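Glycerate dehydrogenase related protein (Thermoplasma acidophilum, PDB 3GVX) probably reduces small 2-oxoacids such as glyoxylate and hydroxypyruvate with a nicotinamide cofactor, as a member of the D-isomer specific 2-hydroxyacid dehydrogenase family. Local coordinates at residues P167-L170 and F171-D175. Residues are numbered along the deposited sequence; the frame is centred on the assembly and turned at random.
Sequences PADL and FRQSD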
loop_
_atom_site.group_PDB
_atom_site.type_symbol
_atom_site.label_atom_id
_atom_site.label_comp_id
_atom_site.label_asym_id
_atom_site.label_seq_id
_atom_site.Cartn_x
_atom_site.Cartn_y
_atom_site.Cartn_z
ATOM N N PRO B 167 -15.842 18.775 -8.437
ATOM C CA PRO B 167 -15.216 17.548 -8.911
ATOM C C PRO B 167 -14.250 17.874 -10.057
ATOM O O PRO B 167 -13.186 17.268 -10.172
ATOM C CB PRO B 167 -16.411 16.711 -9.355
ATOM C CG PRO B 167 -17.490 17.159 -8.419
ATOM C CD PRO B 167 -17.310 18.644 -8.411
ATOM N N ALA B 168 -14.607 18.847 -10.890
ATOM C CA ALA B 168 -13.734 19.230 -11.991
ATOM C C ALA B 168 -12.453 19.802 -11.422
ATOM O O ALA B 168 -11.368 19.534 -11.924
ATOM C CB ALA B 168 -14.426 20.258 -12.917
ATOM N N ASP B 169 -12.579 20.586 -10.361
ATOM C CA ASP B 169 -11.408 21.170 -9.716
ATOM C C ASP B 169 -10.533 20.073 -9.110
ATOM O O ASP B 169 -9.316 20.176 -9.106
ATOM C CB ASP B 169 -11.838 22.179 -8.643
ATOM C CG ASP B 169 -10.668 22.700 -7.817
ATOM O OD1 ASP B 169 -9.630 23.066 -8.406
ATOM O OD2 ASP B 169 -10.781 22.757 -6.577
ATOM N N LEU B 170 -11.166 19.018 -8.607
ATOM C CA LEU B 170 -10.445 17.892 -8.025
ATOM C C LEU B 170 -9.641 17.177 -9.109
ATOM O O LEU B 170 -8.457 16.935 -8.949
ATOM C CB LEU B 170 -11.414 16.907 -7.353
ATOM C CG LEU B 170 -10.767 15.693 -6.672
ATOM C CD1 LEU B 170 -10.354 16.024 -5.231
ATOM C CD2 LEU B 170 -11.773 14.552 -6.699
ATOM N N PHE B 171 -10.292 16.843 -10.217
ATOM C CA PHE B 171 -9.606 16.184 -11.329
ATOM C C PHE B 171 -8.418 17.004 -11.800
ATOM O O PHE B 171 -7.379 16.464 -12.162
ATOM C CB PHE B 171 -10.557 15.953 -12.512
ATOM C CG PHE B 171 -11.370 14.696 -12.400
ATOM C CD1 PHE B 171 -12.220 14.495 -11.321
ATOM C CD2 PHE B 171 -11.253 13.687 -13.346
ATOM C CE1 PHE B 171 -12.928 13.305 -11.183
ATOM C CE2 PHE B 171 -11.963 12.490 -13.214
ATOM C CZ PHE B 171 -12.798 12.304 -12.127
ATOM N N ARG B 172 -8.570 18.318 -11.771
ATOM C CA ARG B 172 -7.516 19.208 -12.211
ATOM C C ARG B 172 -6.261 19.191 -11.350
ATOM O O ARG B 172 -5.181 19.504 -11.827
ATOM C CB ARG B 172 -8.046 20.636 -12.309
ATOM C CG ARG B 172 -8.892 20.913 -13.535
ATOM C CD ARG B 172 -8.840 22.398 -13.850
ATOM N NE ARG B 172 -9.624 23.189 -12.906
ATOM C CZ ARG B 172 -10.946 23.308 -12.945
ATOM N NH1 ARG B 172 -11.637 22.686 -13.884
ATOM N NH2 ARG B 172 -11.575 24.058 -12.047
ATOM N N GLN B 173 -6.407 18.827 -10.083
ATOM C CA GLN B 173 -5.270 18.792 -9.171
ATOM C C GLN B 173 -4.815 17.374 -8.875
ATOM O O GLN B 173 -3.954 17.169 -8.034
ATOM C CB GLN B 173 -5.634 19.458 -7.842
ATOM C CG GLN B 173 -6.130 20.875 -7.940
ATOM C CD GLN B 173 -6.505 21.427 -6.582
ATOM O OE1 GLN B 173 -5.644 21.626 -5.727
ATOM N NE2 GLN B 173 -7.797 21.656 -6.368
ATOM N N SER B 174 -5.394 16.395 -9.559
ATOM C CA SER B 174 -5.070 15.002 -9.281
ATOM C C SER B 174 -4.330 14.178 -10.341
ATOM O O SER B 174 -4.534 14.338 -11.544
ATOM C CB SER B 174 -6.352 14.259 -8.896
ATOM O OG SER B 174 -7.027 14.948 -7.874
ATOM N N ASP B 175 -3.467 13.286 -9.861
ATOM C CA ASP B 175 -2.738 12.363 -10.726
ATOM C C ASP B 175 -3.495 11.048 -10.650
ATOM O O ASP B 175 -3.470 10.229 -11.569
ATOM C CB ASP B 175 -1.300 12.188 -10.232
ATOM C CG ASP B 175 -0.518 13.475 -10.267
ATOM O OD1 ASP B 175 -0.455 14.109 -11.329
ATOM O OD2 ASP B 175 0.041 13.863 -9.235
#
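Ser174 OG donates to Leu170 O over 2.7 Å where the chain leads from helix 167-172 toward strand 176-179 of the Rossmann-type domain. Gln173 N also donates to that oxygen, at 3.0 Å, and the two donors arrive from opposite faces of the carbonyl plane. Serine suits this place because its short side chain, with OG anti to the carbonyl carbon (chi1 -52°), turns back to an acceptor four residues earlier. Phe171 N makes a nearly straight i to i-4 bond to Pro167 O, and the same oxygen lies 3.2 Å from Phe171 CD1 at the edge of the phenyl ring. Nonpolar side chains fit the buried positions: Leu170 packs on Ile149 and Tyr151 of strand 147-151 and Phe171 on Leu195 and Leu196 of helix 193-196, joining the helix to both. Gln173, extended beyond CG, has an amide long enough to bring NE2 to Asp169 OD1 in a weak bond of 3.1 Å, carboxylate and amide planes 32° apart; Asp169 OD2 accepts from Glu165 N, just ahead of the helix. Arg172, long and flexible, bends at chi3 and lays one guanidinium face over Ala168 O and Asp169 CA, while NH1 hydrogen-bonds Asn198 OD1. Leu170 O thus holds two donors, whereas Asp169 OD1, 4.2 Å from Arg172 NH2, has no N-H of that group directed at it, and any attraction is probably through charge alone.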